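Side-chain contacts in GDP-L-fucose synthase (PDB 7M13), which reduces a nucleotide sugar with NADPH in making the GDP-D-glycero-L-gluco-heptose of the Campylobacter jejuni capsule, and belongs to the fucose synthase subfamily: residues Leu24-Gln29 with Gly172-Phe177; Gln50-Phe55 with Gln91-His96; Ala254-Gln259 with Leu327-Lys332. All blocks are in the same frame, centred on the assembly; numbering follows the deposited sequence.

Contact 1: residues Leu24-Gln29 with Gly172-Phe177; sequences LVENLQ and GTKANF
Glu26 and Lys174 form a salt bridge at the surface of the Rossmann fold, between helix 19-30, which follows the first strand and its glycine-rich NADP-binding turn, and the loop after strand 162-171. From CB, the chain of Lys174 runs out toward the helix, and CG first comes near Glu26 OE2, at 4.2 Å. Lys174 CD then passes 3.1 Å from Glu26 OE2, and CE lies 3.0 Å from the same oxygen, so the carboxylate oxygen lies alongside the last methylenes before it meets the charge. A turn at the end of the chain (chi4 54°) swings Lys174 NZ back to that oxygen, 3.0 Å from Glu26 OE2. The hydrogen bond within this salt bridge is weak: OE2 stands at only about 77° from the CE-NZ bond, beside the ammonium group and not ahead of it. Lys174 also makes a cation-pi contact with Trp345 of helix 335-347, so the amino-terminal Rossmann helix and the last helix share one lysine. The nearest atoms of the bound NADP and of the Lys174 side chain are about 10 Å apart. The second carboxylate oxygen is farther off, with Lys174 NZ 3.5 Å from Glu26 OE1.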
loop_
_atom_site.group_PDB
_atom_site.type_symbol
_atom_site.label_atom_id
_atom_site.label_comp_id
_atom_site.label_asym_id
_atom_site.label_seq_id
_atom_site.Cartn_x
_atom_site.Cartn_y
_atom_site.Cartn_z
ATOM N N LEU B 24 -13.886 6.211 -22.582
ATOM C CA LEU B 24 -15.056 5.617 -21.916
ATOM C C LEU B 24 -16.293 6.492 -22.166
ATOM O O LEU B 24 -17.362 5.918 -22.458
ATOM C CB LEU B 24 -14.780 5.469 -20.423
ATOM C CG LEU B 24 -14.016 4.215 -20.073
ATOM C CD1 LEU B 24 -13.381 4.390 -18.704
ATOM C CD2 LEU B 24 -14.922 3.007 -20.108
ATOM N N VAL B 25 -16.143 7.802 -22.022
ATOM C CA VAL B 25 -17.298 8.716 -22.257
ATOM C C VAL B 25 -17.811 8.455 -23.673
ATOM O O VAL B 25 -19.012 8.236 -23.829
ATOM C CB VAL B 25 -16.959 10.194 -22.046
ATOM C CG1 VAL B 25 -18.123 11.065 -22.523
ATOM C CG2 VAL B 25 -16.622 10.552 -20.612
ATOM N N GLU B 26 -16.936 8.475 -24.675
ATOM C CA GLU B 26 -17.394 8.330 -26.094
ATOM C C GLU B 26 -18.017 6.955 -26.348
ATOM O O GLU B 26 -19.042 6.863 -27.053
ATOM C CB GLU B 26 -16.236 8.594 -27.051
ATOM C CG GLU B 26 -15.836 10.051 -27.075
ATOM C CD GLU B 26 -14.610 10.338 -27.927
ATOM O OE1 GLU B 26 -13.914 9.359 -28.330
ATOM O OE2 GLU B 26 -14.332 11.539 -28.146
ATOM N N ASN B 27 -17.404 5.879 -25.879
ATOM C CA ASN B 27 -17.875 4.499 -26.106
ATOM C C ASN B 27 -19.196 4.257 -25.350
ATOM O O ASN B 27 -20.094 3.619 -25.903
ATOM C CB ASN B 27 -16.804 3.491 -25.708
ATOM C CG ASN B 27 -15.846 3.275 -26.851
ATOM O OD1 ASN B 27 -16.195 2.535 -27.767
ATOM N ND2 ASN B 27 -14.736 3.996 -26.874
ATOM N N LEU B 28 -19.358 4.780 -24.133
ATOM C CA LEU B 28 -20.642 4.657 -23.402
ATOM C C LEU B 28 -21.747 5.405 -24.180
ATOM O O LEU B 28 -22.775 4.780 -24.371
ATOM C CB LEU B 28 -20.455 5.210 -21.993
ATOM C CG LEU B 28 -19.673 4.283 -21.073
ATOM C CD1 LEU B 28 -19.221 5.048 -19.862
ATOM C CD2 LEU B 28 -20.511 3.075 -20.677
ATOM N N GLN B 29 -21.496 6.645 -24.591
ATOM C CA GLN B 29 -22.520 7.445 -25.335
ATOM C C GLN B 29 -22.904 6.659 -26.595
ATOM O O GLN B 29 -24.124 6.549 -26.927
ATOM C CB GLN B 29 -21.992 8.847 -25.575
ATOM C CG GLN B 29 -22.040 9.697 -24.317
ATOM C CD GLN B 29 -21.354 11.035 -24.437
ATOM O OE1 GLN B 29 -20.478 11.243 -25.280
ATOM N NE2 GLN B 29 -21.699 11.931 -23.537
ATOM N N GLY B 172 -4.486 5.878 -27.992
ATOM C CA GLY B 172 -5.871 5.828 -28.477
ATOM C C GLY B 172 -6.085 6.861 -29.539
ATOM O O GLY B 172 -5.112 7.519 -29.908
ATOM N N THR B 173 -7.318 7.000 -29.994
ATOM C CA THR B 173 -7.640 7.925 -31.098
ATOM C C THR B 173 -7.383 9.343 -30.580
ATOM O O THR B 173 -6.502 10.033 -31.141
ATOM C CB THR B 173 -9.054 7.626 -31.589
ATOM O OG1 THR B 173 -9.006 6.289 -32.094
ATOM C CG2 THR B 173 -9.530 8.596 -32.647
ATOM N N LYS B 174 -8.059 9.724 -29.488
ATOM C CA LYS B 174 -7.900 11.054 -28.849
ATOM C C LYS B 174 -6.883 10.967 -27.708
ATOM O O LYS B 174 -7.294 11.083 -26.535
ATOM C CB LYS B 174 -9.250 11.562 -28.352
ATOM C CG LYS B 174 -10.344 11.593 -29.411
ATOM C CD LYS B 174 -11.505 12.481 -29.014
ATOM C CE LYS B 174 -12.441 12.803 -30.162
ATOM N NZ LYS B 174 -12.929 11.571 -30.822
ATOM N N ALA B 175 -5.604 10.813 -28.054
ATOM C CA ALA B 175 -4.482 10.571 -27.117
ATOM C C ALA B 175 -3.886 11.895 -26.642
ATOM O O ALA B 175 -4.310 12.965 -27.127
ATOM C CB ALA B 175 -3.422 9.724 -27.786
ATOM N N ASN B 176 -2.920 11.807 -25.725
ATOM C CA ASN B 176 -2.164 12.964 -25.199
ATOM C C ASN B 176 -0.808 12.941 -25.918
ATOM O O ASN B 176 -0.017 12.007 -25.692
ATOM C CB ASN B 176 -2.156 12.925 -23.667
ATOM C CG ASN B 176 -1.248 13.951 -23.025
ATOM O OD1 ASN B 176 -0.384 14.540 -23.673
ATOM N ND2 ASN B 176 -1.438 14.170 -21.738
ATOM N N PHE B 177 -0.600 13.906 -26.820
ATOM C CA PHE B 177 0.558 13.956 -27.745
ATOM C C PHE B 177 1.640 14.897 -27.210
ATOM O O PHE B 177 2.560 15.214 -27.984
ATOM C CB PHE B 177 0.095 14.404 -29.128
ATOM C CG PHE B 177 -0.906 13.478 -29.760
ATOM C CD1 PHE B 177 -0.490 12.309 -30.390
ATOM C CD2 PHE B 177 -2.253 13.793 -29.765
ATOM C CE1 PHE B 177 -1.417 11.465 -30.985
ATOM C CE2 PHE B 177 -3.173 12.950 -30.369
ATOM C CZ PHE B 177 -2.754 11.792 -30.982
#

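Contact 2: residues Gln50-Phe55 with Gln91-His96; sequences QAVAKF and QNNVIH
Val52 and Asn93 meet where helix 49-59 packs against helix 80-100, and their CA atoms are 6.3 Å apart. Val52 gives the largest share of the buried surface. The CG1 branch of Val52, anti to the backbone N (chi1 174°), rests on the backbone of the other helix, 3.6 Å from Asn93 O, while the other methyl, CG2, lies 4.0 Å from Asn93 CB. Asn93 CB sits against the whole isopropyl fork, with Val52 CG1 at 3.9 Å, and the two side chains cross at about a right angle. Asn93 thus packs with its methylene, and its amide runs on past the valine so that ND2 donates to Leu46 O, in the segment leading into helix 49-59. Asn93 O, brushed by the methyl, accepts a bond from Asn97 ND2. Both helices are crossovers of the Rossmann fold: helix 49-59 joins strand 36-37 to strand 63-66, and helix 80-100 leads from there to strand 105-111. Leu46 belongs to the NADPH site, and Val52 touches its side chain. Val94 is met mainly through its backbone, Val52 CG1 being 4.3 Å from Val94 N; its own side chain packs on Val64 and Leu66 of the sheet. Helix 80-100 also faces the second subunit, where His96 stacks on Tyr85 of that subunit and Asn92 packs on its Leu88.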
loop_
_atom_site.group_PDB
_atom_site.type_symbol
_atom_site.label_atom_id
_atom_site.label_comp_id
_atom_site.label_asym_id
_atom_site.label_seq_id
_atom_site.Cartn_x
_atom_site.Cartn_y
_atom_site.Cartn_z
ATOM N N GLN B 50 -13.207 15.285 1.939
ATOM C CA GLN B 50 -14.474 15.999 2.199
ATOM C C GLN B 50 -15.217 16.209 0.873
ATOM O O GLN B 50 -16.417 15.941 0.833
ATOM C CB GLN B 50 -14.180 17.309 2.920
ATOM C CG GLN B 50 -15.432 18.113 3.226
ATOM C CD GLN B 50 -15.119 19.451 3.856
ATOM O OE1 GLN B 50 -13.977 19.910 3.932
ATOM N NE2 GLN B 50 -16.169 20.095 4.326
ATOM N N ALA B 51 -14.530 16.689 -0.144
ATOM C CA ALA B 51 -15.220 16.992 -1.425
ATOM C C ALA B 51 -15.734 15.686 -2.049
ATOM O O ALA B 51 -16.819 15.639 -2.678
ATOM C CB ALA B 51 -14.294 17.713 -2.351
ATOM N N VAL B 52 -14.945 14.613 -1.987
ATOM C CA VAL B 52 -15.353 13.335 -2.611
ATOM C C VAL B 52 -16.551 12.740 -1.861
ATOM O O VAL B 52 -17.515 12.288 -2.504
ATOM C CB VAL B 52 -14.172 12.361 -2.707
ATOM C CG1 VAL B 52 -14.671 11.018 -3.207
ATOM C CG2 VAL B 52 -13.113 12.921 -3.621
ATOM N N ALA B 53 -16.551 12.788 -0.530
ATOM C CA ALA B 53 -17.671 12.283 0.252
ATOM C C ALA B 53 -18.938 13.075 -0.119
ATOM O O ALA B 53 -19.988 12.469 -0.304
ATOM C CB ALA B 53 -17.293 12.372 1.705
ATOM N N LYS B 54 -18.831 14.393 -0.221
ATOM C CA LYS B 54 -19.999 15.241 -0.572
ATOM C C LYS B 54 -20.516 14.886 -1.965
ATOM O O LYS B 54 -21.745 14.801 -2.166
ATOM C CB LYS B 54 -19.617 16.723 -0.571
ATOM C CG LYS B 54 -19.585 17.393 0.786
ATOM C CD LYS B 54 -19.355 18.875 0.646
ATOM C CE LYS B 54 -19.329 19.609 1.969
ATOM N NZ LYS B 54 -18.564 20.873 1.845
ATOM N N PHE B 55 -19.618 14.695 -2.927
ATOM C CA PHE B 55 -19.999 14.334 -4.312
ATOM C C PHE B 55 -20.816 13.041 -4.316
ATOM O O PHE B 55 -21.859 12.938 -4.986
ATOM C CB PHE B 55 -18.770 14.190 -5.211
ATOM C CG PHE B 55 -19.021 13.468 -6.502
ATOM C CD1 PHE B 55 -19.658 14.117 -7.547
ATOM C CD2 PHE B 55 -18.731 12.118 -6.627
ATOM C CE1 PHE B 55 -19.902 13.467 -8.742
ATOM C CE2 PHE B 55 -19.029 11.451 -7.802
ATOM C CZ PHE B 55 -19.626 12.118 -8.848
ATOM N N GLN B 91 -7.614 6.887 -4.855
ATOM C CA GLN B 91 -8.088 5.494 -4.754
ATOM C C GLN B 91 -8.956 5.351 -3.506
ATOM O O GLN B 91 -10.111 4.819 -3.579
ATOM C CB GLN B 91 -6.920 4.506 -4.710
ATOM C CG GLN B 91 -6.123 4.433 -6.010
ATOM C CD GLN B 91 -4.750 3.821 -5.897
ATOM O OE1 GLN B 91 -3.960 3.957 -6.844
ATOM N NE2 GLN B 91 -4.419 3.241 -4.759
ATOM N N ASN B 92 -8.443 5.767 -2.356
ATOM C CA ASN B 92 -9.126 5.510 -1.075
ATOM C C ASN B 92 -10.429 6.317 -1.052
ATOM O O ASN B 92 -11.484 5.798 -0.646
ATOM C CB ASN B 92 -8.240 5.897 0.101
ATOM C CG ASN B 92 -7.061 4.972 0.299
ATOM O OD1 ASN B 92 -6.965 3.941 -0.342
ATOM N ND2 ASN B 92 -6.182 5.398 1.185
ATOM N N ASN B 93 -10.363 7.570 -1.466
ATOM C CA ASN B 93 -11.569 8.428 -1.408
ATOM C C ASN B 93 -12.659 7.869 -2.328
ATOM O O ASN B 93 -13.820 7.770 -1.899
ATOM C CB ASN B 93 -11.220 9.855 -1.792
ATOM C CG ASN B 93 -10.391 10.604 -0.760
ATOM O OD1 ASN B 93 -10.363 10.225 0.404
ATOM N ND2 ASN B 93 -9.738 11.657 -1.225
ATOM N N VAL B 94 -12.317 7.467 -3.549
ATOM C CA VAL B 94 -13.373 7.024 -4.498
ATOM C C VAL B 94 -13.856 5.629 -4.099
ATOM O O VAL B 94 -15.060 5.393 -4.060
ATOM C CB VAL B 94 -12.840 7.081 -5.936
ATOM C CG1 VAL B 94 -13.776 6.414 -6.916
ATOM C CG2 VAL B 94 -12.563 8.528 -6.313
ATOM N N ILE B 95 -12.959 4.722 -3.727
ATOM C CA ILE B 95 -13.375 3.338 -3.432
ATOM C C ILE B 95 -14.222 3.338 -2.148
ATOM O O ILE B 95 -15.306 2.742 -2.110
ATOM C CB ILE B 95 -12.178 2.388 -3.351
ATOM C CG1 ILE B 95 -11.522 2.235 -4.717
ATOM C CG2 ILE B 95 -12.630 1.050 -2.791
ATOM C CD1 ILE B 95 -10.146 1.604 -4.662
ATOM N N HIS B 96 -13.753 3.990 -1.081
ATOM C CA HIS B 96 -14.494 3.950 0.193
ATOM C C HIS B 96 -15.845 4.665 0.038
ATOM O O HIS B 96 -16.839 4.142 0.567
ATOM C CB HIS B 96 -13.671 4.556 1.335
ATOM C CG HIS B 96 -14.382 4.472 2.625
ATOM N ND1 HIS B 96 -14.521 3.272 3.241
ATOM C CD2 HIS B 96 -14.997 5.399 3.397
ATOM C CE1 HIS B 96 -15.198 3.448 4.373
ATOM N NE2 HIS B 96 -15.492 4.736 4.496
#

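Contact 3: residues Ala254-Gln259 with Leu327-Lys332; sequences AIYTMQ and LGWKHK
Tyr256 reaches from helix 247-260 to the turn at Leu327-Trp329, and nearly all of the close packing is gathered round its ring. Tyr256 OH donates to Leu327 O at 2.7 Å; it comes in the carbonyl plane on a lone pair, with a C=O...donor angle of 129°. That carbonyl lies at the edge of the tyrosine ring, near its plane. Beside it Gly328 passes close, its CA 3.3 Å from Tyr256 OH. Gly328 forms a Schellman motif after helix 322-326, and its positive phi (104°) suits glycine; the hydroxyl standing beside CA fills the place a side chain would take. Trp329 covers one face of the tyrosine with its methylene: CB sits 4.1 Å from the centroid of the Tyr256 ring, a CH-pi contact displaced toward the rim, where CB is 3.8 Å from Tyr256 CD2. The indole itself leads away; the centroids of the Tyr256 ring and the five-membered ring of Trp329 are 5.9 Å apart, the rings meeting obliquely. The outer side is looser. Gly328 is exposed to solvent, Leu327 lends its carbonyl more than its side chain, and the backbone beyond Trp329 diverges from the Tyr256 ring, with Lys330 and Lys332 exposed. The indole settles on Asp252 and Val253, and Asp249 accepts a bond from Lys332 N, so the 327-332 loop follows helix 247-260 back toward its start. Inward, Ala254 and Met258 of the same helix lie on strand 63-66, and Thr257 lies on strand 162-171.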
loop_
_atom_site.group_PDB
_atom_site.type_symbol
_atom_site.label_atom_id
_atom_site.label_comp_id
_atom_site.label_asym_id
_atom_site.label_seq_id
_atom_site.Cartn_x
_atom_site.Cartn_y
_atom_site.Cartn_z
ATOM N N ALA B 254 -13.471 -2.594 -20.244
ATOM C CA ALA B 254 -14.031 -1.985 -19.019
ATOM C C ALA B 254 -15.546 -2.126 -19.002
ATOM O O ALA B 254 -16.130 -2.537 -17.971
ATOM C CB ALA B 254 -13.571 -0.554 -18.908
ATOM N N ILE B 255 -16.195 -1.890 -20.149
ATOM C CA ILE B 255 -17.669 -2.038 -20.208
ATOM C C ILE B 255 -18.034 -3.525 -20.148
ATOM O O ILE B 255 -18.990 -3.939 -19.466
ATOM C CB ILE B 255 -18.241 -1.339 -21.447
ATOM C CG1 ILE B 255 -18.012 0.170 -21.359
ATOM C CG2 ILE B 255 -19.708 -1.712 -21.561
ATOM C CD1 ILE B 255 -18.183 0.900 -22.666
ATOM N N TYR B 256 -17.271 -4.388 -20.814
ATOM C CA TYR B 256 -17.521 -5.838 -20.728
ATOM C C TYR B 256 -17.440 -6.325 -19.275
ATOM O O TYR B 256 -18.238 -7.157 -18.827
ATOM C CB TYR B 256 -16.518 -6.600 -21.593
ATOM C CG TYR B 256 -16.716 -8.080 -21.547
ATOM C CD1 TYR B 256 -17.587 -8.685 -22.432
ATOM C CD2 TYR B 256 -16.047 -8.879 -20.629
ATOM C CE1 TYR B 256 -17.804 -10.051 -22.378
ATOM C CE2 TYR B 256 -16.270 -10.238 -20.556
ATOM C CZ TYR B 256 -17.154 -10.821 -21.443
ATOM O OH TYR B 256 -17.382 -12.177 -21.410
ATOM N N THR B 257 -16.440 -5.834 -18.551
ATOM C CA THR B 257 -16.268 -6.167 -17.122
ATOM C C THR B 257 -17.519 -5.751 -16.373
ATOM O O THR B 257 -18.050 -6.551 -15.630
ATOM C CB THR B 257 -15.024 -5.476 -16.534
ATOM O OG1 THR B 257 -13.854 -5.919 -17.230
ATOM C CG2 THR B 257 -14.780 -5.939 -15.106
ATOM N N MET B 258 -17.959 -4.502 -16.518
ATOM C CA MET B 258 -19.177 -4.063 -15.807
ATOM C C MET B 258 -20.327 -5.019 -16.120
ATOM O O MET B 258 -21.089 -5.374 -15.214
ATOM C CB MET B 258 -19.607 -2.660 -16.254
ATOM C CG MET B 258 -18.774 -1.585 -15.718
ATOM S SD MET B 258 -18.797 -1.556 -13.878
ATOM C CE MET B 258 -18.173 0.102 -13.635
ATOM N N GLN B 259 -20.468 -5.415 -17.384
ATOM C CA GLN B 259 -21.685 -6.129 -17.793
ATOM C C GLN B 259 -21.585 -7.616 -17.498
ATOM O O GLN B 259 -22.640 -8.282 -17.540
ATOM C CB GLN B 259 -21.977 -5.916 -19.280
ATOM C CG GLN B 259 -22.241 -4.490 -19.661
ATOM C CD GLN B 259 -23.389 -3.887 -18.897
ATOM O OE1 GLN B 259 -23.295 -3.645 -17.702
ATOM N NE2 GLN B 259 -24.461 -3.558 -19.601
ATOM N N LEU B 327 -12.498 -15.235 -19.432
ATOM C CA LEU B 327 -13.693 -14.538 -18.905
ATOM C C LEU B 327 -14.492 -13.955 -20.065
ATOM O O LEU B 327 -15.593 -13.456 -19.783
ATOM C CB LEU B 327 -13.266 -13.460 -17.912
ATOM C CG LEU B 327 -12.729 -14.001 -16.594
ATOM C CD1 LEU B 327 -12.018 -12.916 -15.808
ATOM C CD2 LEU B 327 -13.875 -14.562 -15.759
ATOM N N GLY B 328 -13.993 -14.095 -21.292
ATOM C CA GLY B 328 -14.802 -13.892 -22.503
ATOM C C GLY B 328 -14.554 -12.592 -23.232
ATOM O O GLY B 328 -15.415 -12.213 -24.061
ATOM N N TRP B 329 -13.409 -11.949 -23.025
ATOM C CA TRP B 329 -13.024 -10.748 -23.789
ATOM C C TRP B 329 -11.647 -10.933 -24.422
ATOM O O TRP B 329 -10.714 -11.407 -23.745
ATOM C CB TRP B 329 -13.040 -9.474 -22.917
ATOM C CG TRP B 329 -12.606 -8.262 -23.688
ATOM C CD1 TRP B 329 -13.429 -7.413 -24.375
ATOM C CD2 TRP B 329 -11.272 -7.782 -23.929
ATOM N NE1 TRP B 329 -12.689 -6.443 -24.992
ATOM C CE2 TRP B 329 -11.374 -6.615 -24.714
ATOM C CE3 TRP B 329 -10.003 -8.161 -23.469
ATOM C CZ2 TRP B 329 -10.257 -5.881 -25.116
ATOM C CZ3 TRP B 329 -8.902 -7.436 -23.867
ATOM C CH2 TRP B 329 -9.033 -6.287 -24.643
ATOM N N LYS B 330 -11.511 -10.511 -25.664
ATOM C CA LYS B 330 -10.192 -10.324 -26.298
ATOM C C LYS B 330 -10.247 -9.078 -27.149
ATOM O O LYS B 330 -11.341 -8.601 -27.525
ATOM C CB LYS B 330 -9.751 -11.563 -27.091
ATOM C CG LYS B 330 -10.719 -11.971 -28.181
ATOM C CD LYS B 330 -10.429 -13.334 -28.757
ATOM C CE LYS B 330 -11.145 -13.533 -30.073
ATOM N NZ LYS B 330 -10.332 -13.003 -31.190
ATOM N N HIS B 331 -9.074 -8.557 -27.426
ATOM C CA HIS B 331 -8.911 -7.270 -28.110
ATOM C C HIS B 331 -9.386 -7.388 -29.565
ATOM O O HIS B 331 -9.310 -8.480 -30.131
ATOM C CB HIS B 331 -7.462 -6.840 -28.026
ATOM C CG HIS B 331 -6.575 -7.589 -28.941
ATOM N ND1 HIS B 331 -6.099 -8.841 -28.650
ATOM C CD2 HIS B 331 -6.030 -7.221 -30.122
ATOM C CE1 HIS B 331 -5.331 -9.247 -29.653
ATOM N NE2 HIS B 331 -5.285 -8.274 -30.568
ATOM N N LYS B 332 -9.773 -6.263 -30.118
ATOM C CA LYS B 332 -10.186 -6.144 -31.539
ATOM C C LYS B 332 -9.214 -5.296 -32.367
ATOM O O LYS B 332 -9.289 -5.421 -33.604
ATOM C CB LYS B 332 -11.551 -5.473 -31.620
ATOM C CG LYS B 332 -12.677 -6.208 -30.917
ATOM C CD LYS B 332 -13.963 -5.396 -30.901
ATOM C CE LYS B 332 -15.083 -6.071 -30.135
ATOM N NZ LYS B 332 -16.412 -5.816 -30.743
#

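Overall arrangement
From the N terminus, helix 19-30 supplies the first half of contact 1, which stays open for more than 140 residues until the loop after strand 162-171. Contact 2 is nested inside the long chain loop that contact 1 closes, joining two successive crossover helices near the dimer interface, about 12 Å from contact 1 at the nearest atoms. Contact 3 follows in series, joining helix 247-260 of the Rossmann fold to the loop ahead of the C-terminal helix. Contacts 1 and 3 touch through their helices, where Leu28 CD2 lies 3.8 Å from Ile255 CD1 and Leu24 packs on Ala254. Contacts 2 and 3 remain about 10 Å apart at their nearest atoms.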